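Local coordinates for putative short-chain dehydrogenase/reductase (Burkholderia xenovorans, PDB 5IZ4), which probably works as a nucleotide-dependent oxidoreductase of the short-chain dehydrogenase/reductase family and holds ADP in its Rossmann-type nucleotide site, at residues 69-74 with 82-87; 41-46 with 56-61; 194-199 with 250-255. All coordinates share one frame; numbering follows the deposited sequence. Where two conformers were deposited one is given.

Along the chain from the N terminus, interaction 2 closes first, folding helix 51-63 back on strand 40-45 across nine intervening residues. Interaction 1 follows, with strand 68-72 and helix 78-92 joined over seven residues, and interaction 3 closes a loop of fifty residues between strand 195-202 and the turn after helix 238-250. The three are in series; none nests or crosses. Interactions 1 and 2 share neighbouring strands, joined for example at F71 O and N45 N (2.7 Å, a probable hydrogen bond), and both reach ADP. Interaction 3 lies about 24 Å from either, centre to centre, toward the other edge of the same parallel sheet and a second subunit.

Interaction 1 of 3, residues 69-74 with 82-87; sequences LIFDAD and RHAVDM. With ADP (adenosine-5'-diphosphate), chain B.
F71 and A84 form the middle of an apolar strand-helix contact at the edge of the Rossmann-type sheet, where helix 78-92 runs back along strand 68-72, the outermost strand on this side within the chain. The local axes come within 8.5 Å at 163°, nearly antiparallel, as expected for a helix that begins the crossover to strand 97-100. A84 CB meets the F71 ring obliquely, 3.4 Å from F71 CD1. A chi1 of 65° tucks F71 CG in between the two backbone branches and turns the ring to A84; A73 CB lies at the ring's edge, in plane, and is also 4.3 Å from A84 CB. M87 was modelled in two conformers, which makes its part less certain: in the one given, M87 SD lies 3.7 Å from F71 CB and 3.8 Å from L69 CD1, with I70 O also against the sulfur. Just past the strand, D74 OD1 accepts a hydrogen bond from ADP N6 (2.9 Å, 156°) and another from G76 N, while D80 OD2 takes D74 N. No polar bond joins the two segments, and the close fit of A84 to the F71 ring implies an interface governed by shape, with D74 making the polar bond to the adenine beyond it.

Interaction 2 of 3, residues 41-46 with 56-61; sequences VAIGNF and TVEALC. With ADP (adenosine-5'-diphosphate), chain B.
I43 reaches helix 51-63 with the tip of its side chain, and there the packing is tightest: I43 CD1 sits 3.5 Å from E58 CA and 3.7 Å from E58 CB. CG1 stands beside the backbone N and anti to the carbonyl carbon (chi1 -72°), and the nearly extended second torsion (159°) carries CD1 outward to the helix, so that the I43 side chain crosses that of E58 at about a right angle. Toward I43, E58 offers its CA and CB; its carboxylate reaches strand 68-72, where OE1 is hydrogen-bonded to T68 OG1. The flanking contacts are looser. C61 SG and V57 CG1 are each 4.3 Å from I43 CD1, and nearer the start of the strand V41 CG2 approaches C61 CB at 4.0 Å. The segments bury 167 Å² over both sides, with their axes 9.7 Å apart. On the helix, V57 and C61 are buried, whereas T56, A59 and L60 are exposed and take no part. At the far end of strand 40-45 the chain serves the nucleotide: one face of the F46 ring is covered by the adenine, with ADP C6 3.4 Å from F46 CE1. Strand and helix are antiparallel within 13°, forming the first half of the beta-alpha-beta unit that continues into strand 68-72. Helix 25-36 packs alongside, its A28 touching V57 and its A31 and A35 touching C61, while strand 40-45 is bonded through its backbone to C17 and I19 beside it and to L69 across from them.

Interaction 3 of 3, residues 194-199 with 250-255; sequences HIRVNA and AHAPAI
The R196 guanidinium has the A252 carbonyl and P253 CA over one face, while I255 O lies at its edge, in plane. The same I255 O lies in the plane of the N198 amide, so two flat groups from alternate residues of one strand converge on a single carbonyl oxygen. R196 NH1 donates to I255 O over 3.3 Å in a nearly straight bond (169°), approaching in the carbonyl plane. N198 ND2 donates to I255 O over 3.0 Å, straighter still at 177°, but from well above the carbonyl plane. A252 O, though 3.0 Å from R196 NH1, sits over the guanidinium at a poor angle and is not bonded to it; instead A252 O accepts I255 N at 3.1 Å, closing the type I beta turn from A252 to I255. A bend at chi3 (-68°) folds the guanidinium over this turn, with R196 CD 3.5 Å from P253 O. N198 OD1 also packs 3.5 Å from I255 CG2.

In the Rossmann-type fold of this family, the turn links helix 238-250 to the last strand, 259-262, which lies beside strand 195-202 in the parallel sheet. R196 extends the tie to the helix: NH1 also bonds L248 O, NH2 bonds T249 O weakly, and NE is held by S152 OG. The positive group thus sits near the C-terminal end of the helix, where the helix dipole would probably stabilise it. N198 OD1 accepts Q258 N, just ahead of the last strand, which helps fix the rotation of its amide.

A second subunit packs against this region: its L232 lies on R196, its R234 on P253 and its A262 on I255, and A254 makes backbone hydrogen bonds to it.

Interaction 1 of 3, residues 69-74 with 82-87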
# COMPACT_ATOMS: atom_id res chain seq x y z
N LEU A 69 -31.37 -22.78 -4.26
CA LEU A 69 -32.36 -22.44 -3.24
C LEU A 69 -32.28 -20.94 -3.04
O LEU A 69 -31.22 -20.34 -3.24
CB LEU A 69 -32.14 -23.20 -1.92
CG LEU A 69 -31.01 -22.91 -0.93
CD1 LEU A 69 -31.26 -21.65 -0.11
CD2 LEU A 69 -30.87 -24.10 -0.01
N ILE A 70 -33.40 -20.32 -2.68
CA ILE A 70 -33.42 -18.90 -2.37
C ILE A 70 -33.64 -18.76 -0.88
O ILE A 70 -34.54 -19.40 -0.32
CB ILE A 70 -34.52 -18.15 -3.14
CG1 ILE A 70 -34.30 -18.26 -4.65
CG2 ILE A 70 -34.57 -16.69 -2.72
CD1 ILE A 70 -35.35 -17.50 -5.45
N PHE A 71 -32.85 -17.91 -0.23
CA PHE A 71 -33.11 -17.56 1.16
C PHE A 71 -33.27 -16.06 1.29
O PHE A 71 -32.64 -15.28 0.56
CB PHE A 71 -32.00 -18.09 2.09
CG PHE A 71 -30.64 -17.47 1.86
CD1 PHE A 71 -30.27 -16.29 2.51
CD2 PHE A 71 -29.71 -18.08 1.03
CE1 PHE A 71 -29.01 -15.73 2.32
CE2 PHE A 71 -28.45 -17.53 0.83
CZ PHE A 71 -28.10 -16.36 1.48
N ASP A 72 -34.15 -15.65 2.20
CA ASP A 72 -34.23 -14.25 2.60
C ASP A 72 -33.31 -14.02 3.78
O ASP A 72 -33.22 -14.85 4.69
CB ASP A 72 -35.66 -13.86 3.00
CG ASP A 72 -36.63 -13.84 1.84
OD1 ASP A 72 -36.23 -14.08 0.69
OD2 ASP A 72 -37.82 -13.57 2.10
N ALA A 73 -32.61 -12.88 3.77
CA ALA A 73 -31.84 -12.48 4.94
C ALA A 73 -31.51 -10.99 4.86
O ALA A 73 -31.02 -10.51 3.84
CB ALA A 73 -30.54 -13.28 5.08
N ASP A 74 -31.79 -10.28 5.94
CA ASP A 74 -31.24 -8.95 6.17
C ASP A 74 -29.95 -9.21 6.93
O ASP A 74 -29.98 -9.57 8.11
CB ASP A 74 -32.24 -8.11 6.97
CG ASP A 74 -31.73 -6.72 7.32
OD1 ASP A 74 -30.51 -6.47 7.26
OD2 ASP A 74 -32.56 -5.85 7.69
N ARG A 82 -27.79 -16.54 10.63
CA ARG A 82 -27.79 -17.91 11.15
C ARG A 82 -28.88 -18.75 10.50
O ARG A 82 -28.64 -19.92 10.16
CB ARG A 82 -27.99 -17.89 12.67
CG ARG A 82 -27.00 -17.03 13.43
CD ARG A 82 -25.63 -17.67 13.49
NE ARG A 82 -24.79 -17.00 14.48
CZ ARG A 82 -23.55 -17.37 14.79
NH1 ARG A 82 -23.00 -18.43 14.20
NH2 ARG A 82 -22.87 -16.70 15.70
N HIS A 83 -30.09 -18.21 10.37
CA HIS A 83 -31.17 -18.95 9.73
C HIS A 83 -30.82 -19.31 8.29
O HIS A 83 -31.11 -20.42 7.83
CB HIS A 83 -32.47 -18.15 9.77
CG HIS A 83 -33.65 -18.88 9.22
ND1 HIS A 83 -33.94 -18.91 7.87
CD2 HIS A 83 -34.61 -19.62 9.83
CE1 HIS A 83 -35.04 -19.63 7.68
NE2 HIS A 83 -35.46 -20.07 8.85
N ALA A 84 -30.19 -18.37 7.57
CA ALA A 84 -29.82 -18.62 6.18
C ALA A 84 -28.85 -19.79 6.08
O ALA A 84 -29.02 -20.69 5.25
CB ALA A 84 -29.22 -17.36 5.57
N VAL A 85 -27.82 -19.80 6.94
CA VAL A 85 -26.87 -20.90 6.92
C VAL A 85 -27.54 -22.20 7.33
O VAL A 85 -27.24 -23.27 6.78
CB VAL A 85 -25.66 -20.57 7.81
CG1 VAL A 85 -24.81 -21.80 8.05
CG2 VAL A 85 -24.83 -19.47 7.15
N ASP A 86 -28.49 -22.14 8.28
CA ASP A 86 -29.23 -23.34 8.65
C ASP A 86 -30.00 -23.91 7.46
O ASP A 86 -30.08 -25.13 7.29
CB ASP A 86 -30.21 -23.04 9.79
CG ASP A 86 -29.52 -22.93 11.13
OD1 ASP A 86 -28.35 -23.33 11.23
OD2 ASP A 86 -30.18 -22.46 12.09
N MET A 87 -30.59 -23.03 6.64
CA MET A 87 -31.33 -23.50 5.47
C MET A 87 -30.40 -24.19 4.48
O MET A 87 -30.74 -25.25 3.93
CB MET A 87 -32.06 -22.33 4.81
CG MET A 87 -32.91 -22.71 3.59
SD MET A 87 -33.70 -21.30 2.78
CE MET A 87 -34.49 -20.51 4.18
PB ADP B . -23.67 -4.09 -6.84
O1B ADP B . -23.39 -4.44 -5.33
O2B ADP B . -24.02 -5.28 -7.77
O3B ADP B . -22.76 -3.00 -7.48
PA ADP B . -26.58 -3.87 -5.99
O1A ADP B . -27.30 -2.73 -5.07
O2A ADP B . -27.59 -4.46 -7.04
O3A ADP B . -25.24 -3.22 -6.52
O5' ADP B . -26.29 -4.98 -4.80
C5' ADP B . -26.65 -4.74 -3.43
C4' ADP B . -27.55 -5.93 -3.05
O4' ADP B . -27.58 -6.09 -1.58
C3' ADP B . -29.02 -5.76 -3.49
O3' ADP B . -29.60 -6.99 -3.85
C2' ADP B . -29.65 -5.26 -2.16
O2' ADP B . -31.05 -5.56 -2.23
C1' ADP B . -28.93 -6.14 -1.16
N9 ADP B . -29.06 -5.61 0.22
C8 ADP B . -29.14 -4.28 0.66
N7 ADP B . -29.25 -4.23 1.96
C5 ADP B . -29.26 -5.54 2.40
C6 ADP B . -29.36 -6.11 3.66
N6 ADP B . -29.48 -5.32 4.75
N1 ADP B . -29.34 -7.44 3.77
C2 ADP B . -29.22 -8.19 2.67
N3 ADP B . -29.13 -7.74 1.43
C4 ADP B . -29.14 -6.40 1.32

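Interaction 2 of 3, residues 41-46 with 56-61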
# COMPACT_ATOMS: atom_id res chain seq x y z
N VAL A 41 -26.07 -23.29 -5.86
CA VAL A 41 -26.00 -21.90 -5.43
C VAL A 41 -27.14 -21.62 -4.46
O VAL A 41 -28.30 -21.99 -4.72
CB VAL A 41 -26.01 -20.93 -6.62
CG1 VAL A 41 -24.72 -21.09 -7.41
CG2 VAL A 41 -27.21 -21.17 -7.52
N ALA A 42 -26.80 -21.03 -3.32
CA ALA A 42 -27.78 -20.51 -2.37
C ALA A 42 -27.91 -19.02 -2.64
O ALA A 42 -26.97 -18.24 -2.39
CB ALA A 42 -27.35 -20.80 -0.93
N ILE A 43 -29.06 -18.62 -3.17
CA ILE A 43 -29.28 -17.28 -3.70
C ILE A 43 -29.84 -16.42 -2.58
O ILE A 43 -30.99 -16.60 -2.15
CB ILE A 43 -30.20 -17.33 -4.92
CG1 ILE A 43 -29.45 -17.94 -6.11
CG2 ILE A 43 -30.71 -15.94 -5.30
CD1 ILE A 43 -30.37 -18.49 -7.17
N GLY A 44 -29.04 -15.48 -2.10
CA GLY A 44 -29.48 -14.64 -1.00
C GLY A 44 -30.29 -13.45 -1.45
O GLY A 44 -29.76 -12.52 -2.06
N ASN A 45 -31.58 -13.49 -1.16
CA ASN A 45 -32.50 -12.40 -1.45
C ASN A 45 -32.62 -11.50 -0.23
O ASN A 45 -32.57 -11.97 0.91
CB ASN A 45 -33.88 -12.95 -1.84
CG ASN A 45 -34.87 -11.85 -2.13
OD1 ASN A 45 -34.69 -11.07 -3.06
ND2 ASN A 45 -35.93 -11.79 -1.33
N PHE A 46 -32.81 -10.20 -0.47
CA PHE A 46 -32.97 -9.25 0.63
C PHE A 46 -34.38 -9.35 1.24
O PHE A 46 -34.55 -9.87 2.35
CB PHE A 46 -32.67 -7.82 0.15
CG PHE A 46 -32.74 -6.76 1.23
CD1 PHE A 46 -32.66 -7.11 2.58
CD2 PHE A 46 -32.91 -5.43 0.90
CE1 PHE A 46 -32.74 -6.12 3.57
CE2 PHE A 46 -33.00 -4.45 1.88
CZ PHE A 46 -32.92 -4.80 3.22
N THR A 56 -35.81 -14.43 -10.86
CA THR A 56 -35.24 -14.46 -12.20
C THR A 56 -33.81 -14.98 -12.17
O THR A 56 -33.42 -15.79 -13.02
CB THR A 56 -35.30 -13.07 -12.82
OG1 THR A 56 -36.67 -12.64 -12.88
CG2 THR A 56 -34.72 -13.08 -14.23
N VAL A 57 -33.01 -14.52 -11.20
CA VAL A 57 -31.66 -15.04 -11.03
C VAL A 57 -31.70 -16.55 -10.84
O VAL A 57 -30.91 -17.29 -11.45
CB VAL A 57 -30.95 -14.34 -9.86
CG1 VAL A 57 -29.58 -15.01 -9.56
CG2 VAL A 57 -30.76 -12.86 -10.16
N GLU A 58 -32.62 -17.04 -10.00
CA GLU A 58 -32.72 -18.48 -9.78
C GLU A 58 -33.06 -19.21 -11.07
O GLU A 58 -32.47 -20.26 -11.37
CB GLU A 58 -33.76 -18.81 -8.71
CG GLU A 58 -33.94 -20.32 -8.56
CD GLU A 58 -34.94 -20.73 -7.47
OE1 GLU A 58 -34.60 -21.64 -6.68
OE2 GLU A 58 -36.05 -20.16 -7.42
N ALA A 59 -34.00 -18.67 -11.85
CA ALA A 59 -34.38 -19.32 -13.11
C ALA A 59 -33.19 -19.42 -14.04
O ALA A 59 -32.99 -20.44 -14.71
CB ALA A 59 -35.52 -18.56 -13.77
N LEU A 60 -32.37 -18.37 -14.10
CA LEU A 60 -31.20 -18.40 -14.97
C LEU A 60 -30.16 -19.40 -14.47
O LEU A 60 -29.50 -20.07 -15.28
CB LEU A 60 -30.60 -17.00 -15.07
CG LEU A 60 -31.46 -15.97 -15.79
CD1 LEU A 60 -30.81 -14.60 -15.67
CD2 LEU A 60 -31.65 -16.36 -17.24
N CYS A 61 -29.97 -19.50 -13.15
CA CYS A 61 -29.02 -20.45 -12.60
C CYS A 61 -29.46 -21.89 -12.85
O CYS A 61 -28.63 -22.77 -13.12
CB CYS A 61 -28.82 -20.21 -11.11
SG CYS A 61 -27.94 -18.71 -10.70
PB ADP B . -23.67 -4.09 -6.84
O1B ADP B . -23.39 -4.44 -5.33
O2B ADP B . -24.02 -5.28 -7.77
O3B ADP B . -22.76 -3.00 -7.48
PA ADP B . -26.58 -3.87 -5.99
O1A ADP B . -27.30 -2.73 -5.07
O2A ADP B . -27.59 -4.46 -7.04
O3A ADP B . -25.24 -3.22 -6.52
O5' ADP B . -26.29 -4.98 -4.80
C5' ADP B . -26.65 -4.74 -3.43
C4' ADP B . -27.55 -5.93 -3.05
O4' ADP B . -27.58 -6.09 -1.58
C3' ADP B . -29.02 -5.76 -3.49
O3' ADP B . -29.60 -6.99 -3.85
C2' ADP B . -29.65 -5.26 -2.16
O2' ADP B . -31.05 -5.56 -2.23
C1' ADP B . -28.93 -6.14 -1.16
N9 ADP B . -29.06 -5.61 0.22
C8 ADP B . -29.14 -4.28 0.66
N7 ADP B . -29.25 -4.23 1.96
C5 ADP B . -29.26 -5.54 2.40
C6 ADP B . -29.36 -6.11 3.66
N6 ADP B . -29.48 -5.32 4.75
N1 ADP B . -29.34 -7.44 3.77
C2 ADP B . -29.22 -8.19 2.67
N3 ADP B . -29.13 -7.74 1.43
C4 ADP B . -29.14 -6.40 1.32

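Interaction 3 of 3, residues 194-199 with 250-255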
# COMPACT_ATOMS: atom_id res chain seq x y z
N HIS A 194 -7.62 -23.24 6.69
CA HIS A 194 -8.74 -23.96 6.09
C HIS A 194 -9.60 -23.09 5.19
O HIS A 194 -10.24 -23.60 4.27
CB HIS A 194 -9.60 -24.59 7.17
CG HIS A 194 -8.82 -25.43 8.13
ND1 HIS A 194 -8.49 -25.00 9.40
CD2 HIS A 194 -8.28 -26.66 7.99
CE1 HIS A 194 -7.79 -25.94 10.01
NE2 HIS A 194 -7.65 -26.96 9.18
N ILE A 195 -9.64 -21.78 5.45
CA ILE A 195 -10.49 -20.85 4.70
C ILE A 195 -9.62 -19.68 4.25
O ILE A 195 -8.88 -19.11 5.06
CB ILE A 195 -11.67 -20.34 5.54
CG1 ILE A 195 -12.47 -21.50 6.13
CG2 ILE A 195 -12.56 -19.43 4.69
CD1 ILE A 195 -13.43 -21.07 7.28
N ARG A 196 -9.71 -19.34 2.97
CA ARG A 196 -9.08 -18.14 2.43
C ARG A 196 -10.10 -17.02 2.37
O ARG A 196 -11.28 -17.26 2.10
CB ARG A 196 -8.51 -18.40 1.04
CG ARG A 196 -7.39 -19.44 1.03
CD ARG A 196 -6.92 -19.74 -0.39
NE ARG A 196 -7.94 -20.45 -1.15
CZ ARG A 196 -8.69 -19.88 -2.10
NH1 ARG A 196 -8.53 -18.60 -2.39
NH2 ARG A 196 -9.60 -20.60 -2.73
N VAL A 197 -9.66 -15.80 2.66
CA VAL A 197 -10.56 -14.64 2.69
C VAL A 197 -9.92 -13.53 1.88
O VAL A 197 -8.79 -13.11 2.18
CB VAL A 197 -10.86 -14.16 4.12
CG1 VAL A 197 -11.98 -13.09 4.10
CG2 VAL A 197 -11.26 -15.33 5.03
N ASN A 198 -10.65 -13.03 0.88
CA ASN A 198 -10.15 -11.98 0.01
C ASN A 198 -11.26 -10.97 -0.24
O ASN A 198 -12.44 -11.26 -0.03
CB ASN A 198 -9.64 -12.54 -1.33
CG ASN A 198 -8.42 -13.43 -1.15
OD1 ASN A 198 -7.32 -12.95 -0.85
ND2 ASN A 198 -8.60 -14.73 -1.35
N ALA A 199 -10.87 -9.77 -0.68
CA ALA A 199 -11.84 -8.74 -1.02
C ALA A 199 -11.63 -8.33 -2.47
O ALA A 199 -10.52 -8.46 -3.01
CB ALA A 199 -11.74 -7.51 -0.10
N ALA A 250 -11.81 -20.86 -7.12
CA ALA A 250 -11.54 -22.16 -7.71
C ALA A 250 -10.08 -22.37 -8.09
O ALA A 250 -9.64 -23.53 -8.19
CB ALA A 250 -12.41 -22.35 -8.96
N HIS A 251 -9.31 -21.31 -8.29
CA HIS A 251 -8.01 -21.45 -8.94
C HIS A 251 -6.90 -20.68 -8.24
O HIS A 251 -5.84 -20.46 -8.85
CB HIS A 251 -8.10 -21.00 -10.40
CG HIS A 251 -9.03 -21.82 -11.22
ND1 HIS A 251 -8.89 -23.19 -11.36
CD2 HIS A 251 -10.11 -21.48 -11.97
CE1 HIS A 251 -9.85 -23.65 -12.14
NE2 HIS A 251 -10.60 -22.63 -12.52
N ALA A 252 -7.08 -20.29 -6.98
CA ALA A 252 -6.13 -19.43 -6.28
C ALA A 252 -5.83 -19.96 -4.87
O ALA A 252 -6.01 -19.24 -3.88
CB ALA A 252 -6.67 -18.00 -6.21
N PRO A 253 -5.30 -21.18 -4.75
CA PRO A 253 -5.06 -21.73 -3.40
C PRO A 253 -4.01 -20.99 -2.60
O PRO A 253 -3.91 -21.23 -1.39
CB PRO A 253 -4.62 -23.17 -3.69
CG PRO A 253 -4.02 -23.11 -5.07
CD PRO A 253 -4.87 -22.11 -5.81
N ALA A 254 -3.21 -20.11 -3.21
CA ALA A 254 -2.21 -19.37 -2.46
C ALA A 254 -2.65 -17.97 -2.08
O ALA A 254 -1.90 -17.27 -1.40
CB ALA A 254 -0.89 -19.28 -3.25
N ILE A 255 -3.83 -17.53 -2.51
CA ILE A 255 -4.22 -16.13 -2.38
C ILE A 255 -5.15 -15.99 -1.19
O ILE A 255 -6.25 -16.57 -1.16
CB ILE A 255 -4.86 -15.59 -3.67
CG1 ILE A 255 -3.85 -15.63 -4.82
CG2 ILE A 255 -5.33 -14.16 -3.48
CD1 ILE A 255 -4.34 -14.97 -6.09